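Long-range contacts in putative chromatin binding protein (Chaetomium thermophilum, PDB 6QP0), which is a Kti12 protein, a PSTK-like tRNA-dependent ATPase that is essential for tRNA modification by the Elongator complex: residues A[3-9]-A[127-133]; A[76-81]-A[112-117]; A[154-158]-A[215-219]; A[170-176]-A[199-205]. All blocks are in the same frame, centred on the assembly; numbering follows the deposited sequence.

Contact 1 of 4, residues A[3-9]-A[127-133]; sequences PLIVVTG and VILDSLN
Leu-4 and Val-127 face each other on neighbouring parallel strands at the centre of a P-loop NTPase sheet. This chain is the P-loop NTPase part of a longer protein. Strands 4-9 and 127-130 run 14° from parallel. CD1 of Leu-4 touches CG1 of Val-127 at 3.7 Å. Leu-4 holds its CG anti to the backbone N (chi1 -180°), and its side chain slants across that of Val-127. Val-6 and Leu-129 share this face, where Leu-142 of helix 136-148 packs on Leu-4, Val-6 and Leu-129. Ile-5 and Ile-128 project from the other face, and Leu-22 of helix 15-31 meets Ile-5 there. CG2 of Val-7 reaches CG2 of Ile-128 at 4.1 Å. The backbone ladder alternates between the strands. Ile-5 N donates to Val-127 O at 2.8 Å, and Ile-5 O accepts from Leu-129 N at 3.1 Å.

The second segment runs on into the loop that holds Ser-131 to Asn-133. Asp-130 is a magnesium ligand; its OD2 is hydrogen-bonded to Tyr-75 and Thr-16. Gly-9 is consistent with the first glycine of a Walker A loop. Asn-133 turns back to the first strand, and NE1 of Trp-138 is hydrogen-bonded to its OD1. CG1 of Val-6 sits over one face of this amide, 3.6 Å from ND2 of Asn-133. That amide prolongs the ladder: Asn-133 ND2 donates to Val-7 O at 2.8 Å, 14° out of the amide plane.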
# COMPACT_ATOMS: atom_id res chain seq x y z
N PRO A 3 -4.75 11.01 -9.18
CA PRO A 3 -5.25 9.66 -8.88
C PRO A 3 -4.54 9.00 -7.70
O PRO A 3 -3.37 9.27 -7.45
CB PRO A 3 -4.97 8.89 -10.17
CG PRO A 3 -5.07 9.93 -11.24
CD PRO A 3 -4.58 11.22 -10.63
N LEU A 4 -5.26 8.12 -7.00
CA LEU A 4 -4.73 7.39 -5.86
C LEU A 4 -4.74 5.91 -6.17
O LEU A 4 -5.73 5.38 -6.69
CB LEU A 4 -5.55 7.67 -4.60
CG LEU A 4 -5.07 6.96 -3.33
CD1 LEU A 4 -3.68 7.44 -2.93
CD2 LEU A 4 -6.07 7.17 -2.20
N ILE A 5 -3.63 5.24 -5.87
CA ILE A 5 -3.49 3.80 -6.05
C ILE A 5 -3.14 3.22 -4.69
O ILE A 5 -2.01 3.38 -4.21
CB ILE A 5 -2.42 3.45 -7.10
CG1 ILE A 5 -2.83 4.00 -8.47
CG2 ILE A 5 -2.22 1.94 -7.16
CD1 ILE A 5 -1.70 4.02 -9.48
N VAL A 6 -4.10 2.54 -4.07
CA VAL A 6 -3.92 1.98 -2.74
C VAL A 6 -3.31 0.59 -2.90
O VAL A 6 -3.97 -0.35 -3.35
CB VAL A 6 -5.24 1.92 -1.96
CG1 VAL A 6 -4.98 1.47 -0.53
CG2 VAL A 6 -5.94 3.26 -2.00
N VAL A 7 -2.04 0.46 -2.54
CA VAL A 7 -1.40 -0.85 -2.44
C VAL A 7 -1.81 -1.49 -1.12
O VAL A 7 -2.03 -0.80 -0.12
CB VAL A 7 0.13 -0.72 -2.56
CG1 VAL A 7 0.80 -2.07 -2.33
CG2 VAL A 7 0.51 -0.16 -3.92
N THR A 8 -1.93 -2.81 -1.13
CA THR A 8 -2.35 -3.53 0.07
C THR A 8 -1.82 -4.95 0.00
O THR A 8 -1.65 -5.52 -1.08
CB THR A 8 -3.87 -3.53 0.22
OG1 THR A 8 -4.24 -4.27 1.39
CG2 THR A 8 -4.54 -4.14 -1.00
N GLY A 9 -1.57 -5.52 1.17
CA GLY A 9 -1.05 -6.87 1.24
C GLY A 9 -0.61 -7.19 2.65
O GLY A 9 -0.68 -6.36 3.56
N VAL A 127 -0.73 9.15 -7.02
CA VAL A 127 -0.15 8.85 -5.72
C VAL A 127 -0.18 7.35 -5.50
O VAL A 127 -1.24 6.72 -5.60
CB VAL A 127 -0.90 9.58 -4.59
CG1 VAL A 127 -0.37 9.16 -3.23
CG2 VAL A 127 -0.78 11.09 -4.76
N ILE A 128 0.98 6.78 -5.19
CA ILE A 128 1.11 5.37 -4.84
C ILE A 128 1.29 5.27 -3.33
O ILE A 128 2.30 5.75 -2.79
CB ILE A 128 2.29 4.71 -5.56
CG1 ILE A 128 2.13 4.82 -7.08
CG2 ILE A 128 2.43 3.26 -5.14
CD1 ILE A 128 3.39 4.47 -7.85
N LEU A 129 0.34 4.64 -2.65
CA LEU A 129 0.39 4.47 -1.20
C LEU A 129 0.84 3.04 -0.91
O LEU A 129 0.04 2.10 -0.97
CB LEU A 129 -0.96 4.78 -0.56
CG LEU A 129 -0.98 4.84 0.97
CD1 LEU A 129 -0.08 5.96 1.47
CD2 LEU A 129 -2.40 5.02 1.49
N ASP A 130 2.13 2.88 -0.61
CA ASP A 130 2.72 1.57 -0.30
C ASP A 130 2.65 1.37 1.20
O ASP A 130 3.53 1.79 1.95
CB ASP A 130 4.15 1.50 -0.83
CG ASP A 130 4.91 0.30 -0.31
OD1 ASP A 130 4.31 -0.60 0.31
OD2 ASP A 130 6.14 0.25 -0.53
N SER A 131 1.59 0.70 1.65
CA SER A 131 1.44 0.37 3.06
C SER A 131 0.50 -0.82 3.18
O SER A 131 -0.23 -1.15 2.23
CB SER A 131 0.91 1.56 3.87
OG SER A 131 0.78 1.22 5.24
N LEU A 132 0.52 -1.46 4.35
CA LEU A 132 -0.35 -2.60 4.59
C LEU A 132 -1.79 -2.29 4.17
O LEU A 132 -2.43 -3.09 3.47
CB LEU A 132 -0.29 -3.00 6.06
CG LEU A 132 1.05 -3.56 6.54
CD1 LEU A 132 1.13 -3.56 8.06
CD2 LEU A 132 1.28 -4.97 6.01
N ASN A 133 -2.30 -1.13 4.57
CA ASN A 133 -3.63 -0.67 4.19
C ASN A 133 -4.64 -1.82 4.27
O ASN A 133 -5.42 -2.07 3.35
CB ASN A 133 -3.61 -0.05 2.79
CG ASN A 133 -2.73 1.18 2.71
OD1 ASN A 133 -2.62 1.94 3.68
ND2 ASN A 133 -2.10 1.39 1.56

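Contact 2 of 4, residues A[76-81]-A[112-117]; sequences ISDATL and ALYAAV
This contact joins the edge strand of the P-loop NTPase sheet to a covering helix. Segment 76-81 takes in the last part of strand 72-77 and the turn that follows, and helix 106-120 supplies residues 112-117. Ile-76 and Leu-81 point toward the helix and meet it at two levels. Ile-76 has CG1 anti to its carbonyl carbon (chi1 -54°), which sends CD1 out to the helix backbone. This CD1 lies 3.6 Å from Ala-116 O. It also touches CG2 of Val-117 at 3.9 Å. CG2 and CD1 of Ile-76 both rest on CB of Ala-116, at 3.9 Å.

Leu-81 straddles the helix surface with its two methyl groups. CD2 meets CB of Ala-116 at 3.8 Å, so this small side chain is touched by both Ile-76 and Leu-81. CD1 turns to Leu-113 and meets its CD2 at 3.6 Å. The two leucines approach at a slant. The same CD2 of Leu-113 lies 3.8 Å from OD1 of Asp-78. The carboxylate of Asp-78 has polar partners in Tyr-88 and Ser-131.

The turn after the strand fixes where Leu-81 stands. Ser-77 OG accepts from Thr-80 N at 3.1 Å, an ST motif. Ser-77 O is gripped twice, by Leu-81 N and by Thr-80 OG1, both from the same face of its carbonyl plane. Leu-129 of the neighbouring strand 125-130 also packs against Ile-76, Leu-113 and Val-117. The apolar layer between sheet and helix is that of an alpha/beta P-loop fold.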
# COMPACT_ATOMS: atom_id res chain seq x y z
N ILE A 76 4.51 7.15 -1.48
CA ILE A 76 4.44 7.28 -0.03
C ILE A 76 4.45 5.89 0.58
O ILE A 76 3.87 4.95 0.03
CB ILE A 76 3.17 8.05 0.42
CG1 ILE A 76 3.09 9.40 -0.28
CG2 ILE A 76 3.17 8.23 1.93
CD1 ILE A 76 1.77 10.11 -0.10
N SER A 77 5.11 5.75 1.74
CA SER A 77 5.17 4.49 2.44
C SER A 77 5.40 4.76 3.92
O SER A 77 5.69 5.89 4.33
CB SER A 77 6.29 3.59 1.88
OG SER A 77 7.57 4.10 2.22
N ASP A 78 5.25 3.71 4.73
CA ASP A 78 5.59 3.82 6.15
C ASP A 78 7.03 4.28 6.32
O ASP A 78 7.34 5.09 7.21
CB ASP A 78 5.37 2.48 6.85
CG ASP A 78 3.90 2.10 6.94
OD1 ASP A 78 3.07 2.69 6.21
OD2 ASP A 78 3.56 1.20 7.74
N ALA A 79 7.93 3.79 5.46
CA ALA A 79 9.34 4.14 5.58
C ALA A 79 9.60 5.60 5.23
O ALA A 79 10.39 6.28 5.89
CB ALA A 79 10.18 3.22 4.69
N THR A 80 8.94 6.10 4.17
CA THR A 80 9.12 7.49 3.79
C THR A 80 8.63 8.43 4.88
O THR A 80 9.17 9.53 5.05
CB THR A 80 8.39 7.79 2.48
OG1 THR A 80 6.99 7.58 2.65
CG2 THR A 80 8.93 6.91 1.36
N LEU A 81 7.60 8.03 5.62
CA LEU A 81 7.08 8.80 6.74
C LEU A 81 7.70 8.39 8.07
O LEU A 81 7.24 8.84 9.12
CB LEU A 81 5.56 8.64 6.82
CG LEU A 81 4.80 9.02 5.54
CD1 LEU A 81 3.32 8.71 5.70
CD2 LEU A 81 5.01 10.49 5.20
N ALA A 112 -0.88 9.99 9.80
CA ALA A 112 0.29 10.42 9.04
C ALA A 112 0.13 10.09 7.56
O ALA A 112 0.38 10.94 6.69
CB ALA A 112 1.55 9.75 9.60
N LEU A 113 -0.29 8.86 7.25
CA LEU A 113 -0.51 8.48 5.86
C LEU A 113 -1.56 9.36 5.21
O LEU A 113 -1.37 9.86 4.10
CB LEU A 113 -0.91 7.00 5.79
CG LEU A 113 0.14 5.97 6.20
CD1 LEU A 113 -0.52 4.62 6.48
CD2 LEU A 113 1.20 5.83 5.13
N TYR A 114 -2.68 9.57 5.90
CA TYR A 114 -3.77 10.37 5.34
C TYR A 114 -3.28 11.76 4.97
O TYR A 114 -3.57 12.26 3.87
CB TYR A 114 -4.93 10.43 6.33
CG TYR A 114 -6.12 11.21 5.82
CD1 TYR A 114 -6.23 12.58 6.04
CD2 TYR A 114 -7.14 10.58 5.11
CE1 TYR A 114 -7.31 13.30 5.58
CE2 TYR A 114 -8.23 11.29 4.64
CZ TYR A 114 -8.31 12.65 4.88
OH TYR A 114 -9.39 13.37 4.42
N ALA A 115 -2.53 12.40 5.86
CA ALA A 115 -2.04 13.75 5.60
C ALA A 115 -1.08 13.77 4.41
O ALA A 115 -1.18 14.64 3.53
CB ALA A 115 -1.36 14.31 6.85
N ALA A 116 -0.14 12.83 4.37
CA ALA A 116 0.82 12.78 3.28
C ALA A 116 0.11 12.70 1.93
O ALA A 116 0.54 13.34 0.96
CB ALA A 116 1.76 11.58 3.46
N VAL A 117 -0.96 11.91 1.84
CA VAL A 117 -1.68 11.79 0.57
C VAL A 117 -2.41 13.09 0.25
O VAL A 117 -2.34 13.60 -0.88
CB VAL A 117 -2.66 10.60 0.63
CG1 VAL A 117 -3.49 10.54 -0.64
CG2 VAL A 117 -1.91 9.30 0.84

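Contact 3 of 4, residues A[154-158]-A[215-219]; sequences CVLQV and YEEPN
Gln-157 reaches across to the loop 215-219 in an extended form, with CG opposite the backbone N (chi1 -171°) and the chain straight on through chi2 (173°). Glu-217 instead bends at chi2 (-67°), which folds its carboxylate back to the end of the glutamine. NE2 of Gln-157 donates to OE1 of Glu-217 at 2.7 Å, with an N-H...O angle of 154°. OE1 is met nearly along its C-O axis and lies close to the plane of the amide. The two side chains cross at about a right angle.

The other end of the amide, OE1 of Gln-157, sits 3.5 Å from CD of Pro-218. Tyr-215 comes to the NE2 end at a slant; its OH is 3.3 Å from NE2 of Gln-157, a close approach with poor hydrogen-bond geometry. That hydroxyl is hydrogen-bonded to OG1 of Thr-8 on the central strand. Two residues earlier in strand 153-158, CG1 of Val-155 touches CG of Pro-218 at 4.2 Å. Pro-218 also packs on Thr-8 and Leu-228. The loop thus crosses one face of the parallel sheet, beside the strand that leads into the P-loop of this NTPase fold.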
# COMPACT_ATOMS: atom_id res chain seq x y z
N CYS A 154 -8.16 3.36 -6.71
CA CYS A 154 -8.22 1.92 -6.94
C CYS A 154 -7.40 1.23 -5.86
O CYS A 154 -6.70 1.87 -5.07
CB CYS A 154 -7.73 1.54 -8.34
SG CYS A 154 -5.94 1.71 -8.60
N VAL A 155 -7.48 -0.10 -5.84
CA VAL A 155 -6.76 -0.93 -4.89
C VAL A 155 -5.93 -1.94 -5.66
O VAL A 155 -6.40 -2.54 -6.63
CB VAL A 155 -7.73 -1.64 -3.91
CG1 VAL A 155 -6.95 -2.50 -2.93
CG2 VAL A 155 -8.58 -0.61 -3.17
N LEU A 156 -4.69 -2.13 -5.22
CA LEU A 156 -3.76 -3.07 -5.84
C LEU A 156 -3.23 -4.01 -4.77
O LEU A 156 -2.36 -3.63 -3.97
CB LEU A 156 -2.62 -2.33 -6.54
CG LEU A 156 -1.43 -3.19 -6.97
CD1 LEU A 156 -1.89 -4.32 -7.88
CD2 LEU A 156 -0.38 -2.34 -7.66
N GLN A 157 -3.73 -5.24 -4.75
CA GLN A 157 -3.30 -6.23 -3.77
C GLN A 157 -2.10 -7.00 -4.29
O GLN A 157 -1.98 -7.27 -5.49
CB GLN A 157 -4.44 -7.20 -3.44
CG GLN A 157 -4.14 -8.12 -2.28
CD GLN A 157 -5.34 -8.94 -1.86
OE1 GLN A 157 -6.34 -9.01 -2.58
NE2 GLN A 157 -5.26 -9.57 -0.70
N VAL A 158 -1.20 -7.35 -3.37
CA VAL A 158 0.04 -8.03 -3.70
C VAL A 158 0.24 -9.15 -2.70
O VAL A 158 -0.20 -9.08 -1.55
CB VAL A 158 1.25 -7.06 -3.68
CG1 VAL A 158 2.55 -7.82 -3.88
CG2 VAL A 158 1.08 -5.99 -4.76
N TYR A 215 -5.73 -9.21 8.77
CA TYR A 215 -5.80 -8.62 7.44
C TYR A 215 -7.19 -8.82 6.86
O TYR A 215 -7.78 -9.91 6.97
CB TYR A 215 -4.74 -9.22 6.52
CG TYR A 215 -4.74 -8.62 5.12
CD1 TYR A 215 -3.94 -7.53 4.81
CD2 TYR A 215 -5.55 -9.14 4.12
CE1 TYR A 215 -3.95 -6.97 3.55
CE2 TYR A 215 -5.56 -8.60 2.85
CZ TYR A 215 -4.76 -7.51 2.57
OH TYR A 215 -4.77 -6.96 1.31
N GLU A 216 -7.73 -7.78 6.25
CA GLU A 216 -9.07 -7.79 5.68
C GLU A 216 -8.95 -7.80 4.16
O GLU A 216 -8.51 -6.80 3.57
CB GLU A 216 -9.88 -6.59 6.16
CG GLU A 216 -9.94 -6.47 7.68
CD GLU A 216 -10.81 -5.32 8.13
OE1 GLU A 216 -11.24 -4.53 7.26
OE2 GLU A 216 -11.06 -5.20 9.34
N GLU A 217 -9.33 -8.91 3.54
CA GLU A 217 -9.18 -9.04 2.10
C GLU A 217 -9.98 -7.95 1.40
O GLU A 217 -11.12 -7.65 1.79
CB GLU A 217 -9.67 -10.41 1.64
CG GLU A 217 -8.89 -11.58 2.24
CD GLU A 217 -7.45 -11.64 1.75
OE1 GLU A 217 -7.09 -10.82 0.89
OE2 GLU A 217 -6.69 -12.50 2.24
N PRO A 218 -9.43 -7.31 0.36
CA PRO A 218 -10.22 -6.37 -0.42
C PRO A 218 -11.43 -7.06 -1.04
O PRO A 218 -11.34 -8.17 -1.56
CB PRO A 218 -9.24 -5.87 -1.49
CG PRO A 218 -7.90 -6.06 -0.88
CD PRO A 218 -8.01 -7.31 -0.04
N ASN A 219 -12.57 -6.37 -0.98
CA ASN A 219 -13.84 -6.92 -1.45
C ASN A 219 -14.32 -6.14 -2.67
O ASN A 219 -14.82 -5.01 -2.52
CB ASN A 219 -14.89 -6.86 -0.34
CG ASN A 219 -16.14 -7.63 -0.67
OD1 ASN A 219 -16.38 -7.96 -1.83
ND2 ASN A 219 -16.95 -7.92 0.34

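Contact 4 of 4, residues A[170-176]-A[199-205]; sequences ERRLERR and DEEPYER. With ADP (adenosine-5'-diphosphate), chain B; AF3 (aluminum fluoride), chain C.
The guanidinium of Arg-172 lies between the loop 199-205 and the nucleotide. CA of Glu-200 is over the centre of one face, and ADP C5' is over the opposite face. At its edge, in plane, NH2 donates to ADP O1A at 2.8 Å. NH1 is 3.2 Å from F2 of the aluminum fluoride. The carboxylate of Glu-200 stands nearly perpendicular to this group and adds only a nearby opposite charge.

The guanidinium of Arg-176 has CG of Pro-202 on one face, offset toward the rim. Glu-201 and Glu-204 meet its edge. These bonds are long and weak: NH2 of Arg-176 is 3.4 Å from OE1 and OE2 of Glu-201, and NH1 of Arg-176 is 3.5 Å from OE2 of Glu-204. Arg-205 instead makes a short salt bridge, from NH1 to OE1 of Glu-170 at 2.7 Å. OE1 of Glu-170 receives it on its syn lone pair, and the two flat groups are nearly coplanar.

Between the charged pairs, Pro-202 packs on the helix end. Its CB lies 3.7 Å from CB of Arg-172 and 3.7 Å from CD2 of Leu-173. The ring of Tyr-203 has fluorine F3 of the aluminum fluoride at its edge, and Trp-208 meets the ring edge-to-face. OD2 of Asp-199 forms a salt bridge with Arg-20. Lys-15, Ser-12 and Arg-85 are also hydrogen-bonded to the aluminum fluoride. With aluminum bound to ADP O2B, the group probably stands in for the gamma-phosphate, as in other such complexes. Arg-172 and Tyr-203 thus close over a phosphoryl-transfer mimic in a P-loop ATPase site.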
# COMPACT_ATOMS: atom_id res chain seq x y z
N GLU A 170 11.42 -14.09 8.16
CA GLU A 170 12.43 -14.87 8.88
C GLU A 170 13.83 -14.53 8.38
O GLU A 170 14.75 -14.32 9.18
CB GLU A 170 12.16 -16.36 8.72
CG GLU A 170 10.82 -16.82 9.29
CD GLU A 170 10.69 -16.55 10.77
OE1 GLU A 170 11.72 -16.57 11.48
OE2 GLU A 170 9.56 -16.31 11.23
N ARG A 171 14.02 -14.47 7.06
CA ARG A 171 15.33 -14.13 6.52
C ARG A 171 15.74 -12.72 6.92
O ARG A 171 16.93 -12.46 7.14
CB ARG A 171 15.32 -14.26 4.99
CG ARG A 171 14.73 -15.56 4.47
NH1 ARG A 171 12.65 -17.99 1.35
NH2 ARG A 171 14.50 -18.53 2.59
N ARG A 172 14.77 -11.80 7.03
CA ARG A 172 15.08 -10.45 7.47
C ARG A 172 15.30 -10.38 8.98
O ARG A 172 16.11 -9.57 9.44
CB ARG A 172 13.96 -9.50 7.04
CG ARG A 172 13.96 -9.23 5.55
CD ARG A 172 12.80 -8.35 5.11
NE ARG A 172 12.97 -7.90 3.73
CZ ARG A 172 12.07 -7.19 3.05
NH1 ARG A 172 10.92 -6.85 3.62
NH2 ARG A 172 12.32 -6.82 1.81
N LEU A 173 14.60 -11.22 9.75
CA LEU A 173 14.94 -11.36 11.16
C LEU A 173 16.33 -11.96 11.32
O LEU A 173 17.11 -11.53 12.18
CB LEU A 173 13.90 -12.23 11.87
CG LEU A 173 12.58 -11.56 12.26
CD1 LEU A 173 11.60 -12.60 12.77
CD2 LEU A 173 12.81 -10.49 13.31
N GLU A 174 16.66 -12.96 10.50
CA GLU A 174 17.99 -13.55 10.53
C GLU A 174 19.06 -12.51 10.21
O GLU A 174 20.10 -12.45 10.87
CB GLU A 174 18.07 -14.72 9.55
CG GLU A 174 17.22 -15.92 9.94
CD GLU A 174 16.99 -16.88 8.78
OE1 GLU A 174 17.53 -16.63 7.68
OE2 GLU A 174 16.28 -17.89 8.98
N ARG A 175 18.82 -11.69 9.19
CA ARG A 175 19.79 -10.68 8.75
C ARG A 175 19.83 -9.55 9.77
O ARG A 175 19.27 -8.47 9.58
CB ARG A 175 19.43 -10.17 7.36
CG ARG A 175 20.39 -9.13 6.82
N ARG A 176 20.50 -9.82 10.88
CA ARG A 176 20.67 -8.82 11.94
C ARG A 176 21.98 -9.05 12.69
O ARG A 176 22.27 -10.15 13.16
CB ARG A 176 19.50 -8.87 12.92
CG ARG A 176 18.34 -7.96 12.55
CD ARG A 176 17.18 -8.10 13.53
NE ARG A 176 16.25 -6.98 13.45
CZ ARG A 176 15.17 -6.86 14.22
NH1 ARG A 176 14.87 -7.79 15.12
NH2 ARG A 176 14.37 -5.80 14.08
N ASP A 199 13.10 -0.33 4.13
CA ASP A 199 12.21 -1.18 3.36
C ASP A 199 12.47 -2.67 3.60
O ASP A 199 11.74 -3.50 3.06
CB ASP A 199 12.35 -0.89 1.86
CG ASP A 199 11.65 0.39 1.45
OD1 ASP A 199 10.72 0.81 2.16
OD2 ASP A 199 12.03 0.97 0.41
N GLU A 200 13.50 -3.01 4.39
CA GLU A 200 13.81 -4.40 4.69
C GLU A 200 14.01 -4.64 6.19
O GLU A 200 14.67 -5.60 6.58
CB GLU A 200 15.06 -4.86 3.91
CG GLU A 200 15.96 -3.73 3.42
CD GLU A 200 15.53 -3.17 2.07
OE1 GLU A 200 15.05 -3.95 1.22
OE2 GLU A 200 15.67 -1.94 1.87
N GLU A 201 13.44 -3.78 7.03
CA GLU A 201 13.45 -4.02 8.47
C GLU A 201 12.39 -5.06 8.81
O GLU A 201 11.23 -4.89 8.43
CB GLU A 201 13.18 -2.72 9.23
CG GLU A 201 14.31 -2.28 10.16
CD GLU A 201 14.40 -3.11 11.42
OE1 GLU A 201 15.49 -3.65 11.71
OE2 GLU A 201 13.37 -3.23 12.13
N PRO A 202 12.74 -6.13 9.52
CA PRO A 202 11.76 -7.18 9.80
C PRO A 202 10.78 -6.77 10.89
O PRO A 202 11.02 -5.85 11.68
CB PRO A 202 12.62 -8.36 10.26
CG PRO A 202 13.80 -7.71 10.90
CD PRO A 202 14.06 -6.45 10.09
N TYR A 203 9.65 -7.47 10.91
CA TYR A 203 8.70 -7.38 12.00
C TYR A 203 9.09 -8.37 13.09
O TYR A 203 9.73 -9.39 12.83
CB TYR A 203 7.28 -7.70 11.53
CG TYR A 203 6.78 -6.91 10.33
CD1 TYR A 203 7.34 -7.07 9.07
CD2 TYR A 203 5.71 -6.03 10.46
CE1 TYR A 203 6.87 -6.36 7.98
CE2 TYR A 203 5.23 -5.32 9.38
CZ TYR A 203 5.81 -5.49 8.15
OH TYR A 203 5.33 -4.78 7.07
N GLU A 204 8.68 -8.07 14.32
CA GLU A 204 8.75 -9.08 15.38
C GLU A 204 7.74 -10.17 15.07
O GLU A 204 6.62 -9.90 14.64
CB GLU A 204 8.48 -8.45 16.74
CG GLU A 204 9.47 -7.36 17.14
CD GLU A 204 10.90 -7.87 17.18
OE1 GLU A 204 11.12 -8.96 17.73
OE2 GLU A 204 11.80 -7.18 16.64
N ARG A 205 8.14 -11.43 15.26
CA ARG A 205 7.28 -12.54 14.85
C ARG A 205 5.90 -12.47 15.50
O ARG A 205 4.92 -12.94 14.91
CB ARG A 205 7.96 -13.88 15.17
CG ARG A 205 9.11 -14.22 14.22
CD ARG A 205 9.49 -15.70 14.29
NE ARG A 205 10.35 -16.01 15.44
CZ ARG A 205 11.64 -16.33 15.35
NH1 ARG A 205 12.24 -16.39 14.17
NH2 ARG A 205 12.32 -16.60 16.46
PB ADP B . 7.02 -5.51 1.85
O1B ADP B . 7.72 -4.17 1.80
O2B ADP B . 6.86 -5.95 3.28
O3B ADP B . 5.65 -5.41 1.22
PA ADP B . 9.07 -6.33 -0.07
O1A ADP B . 10.17 -5.51 0.56
O2A ADP B . 8.47 -5.59 -1.24
O3A ADP B . 7.91 -6.66 1.05
O5' ADP B . 9.71 -7.78 -0.57
C5' ADP B . 10.02 -8.74 0.42
C4' ADP B . 10.99 -9.63 -0.04
O4' ADP B . 10.36 -10.65 -0.96
C3' ADP B . 12.10 -8.88 -0.92
O3' ADP B . 13.45 -9.49 -0.68
C2' ADP B . 11.75 -9.04 -2.09
O2' ADP B . 12.95 -9.19 -2.95
C1' ADP B . 10.84 -10.42 -2.16
N9 ADP B . 9.75 -10.21 -3.06
C8 ADP B . 8.71 -9.38 -3.04
N7 ADP B . 8.00 -9.62 -4.15
C5 ADP B . 8.62 -10.59 -4.84
C6 ADP B . 8.32 -11.21 -6.04
N6 ADP B . 7.45 -11.34 -7.19
N1 ADP B . 9.11 -12.16 -6.51
C2 ADP B . 10.21 -12.54 -5.82
N3 ADP B . 10.51 -11.94 -4.65
C4 ADP B . 9.71 -10.97 -4.16
AL AF3 C . 7.21 -4.17 4.50
F1 AF3 C . 7.05 -2.80 3.49
F2 AF3 C . 8.76 -4.84 4.77
F3 AF3 C . 5.84 -5.12 4.85

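Contacts 1 and 2 are buried, contact 3 is partly buried and contact 4 lies at the surface. The first three share one parallel sheet: strand 4-9 of contact 1 lies between strands 125-130 and 153-158, and strand 72-77 of contact 2 is at the sheet edge. Contact 1 relies on a backbone ladder, contact 2 on apolar side chains, and contact 3 on a single amide-carboxylate bond beside a proline. Contact 4 combines salt bridges and ligand bonds with packing round Pro-202. Ser-131 and Asp-78 tie contacts 1 and 2 together, while Thr-8 and Tyr-215 tie 1 and 3. Contacts 1 and 4 approach the same nucleotide site, through Asp-130 at the magnesium and Arg-172 at ADP.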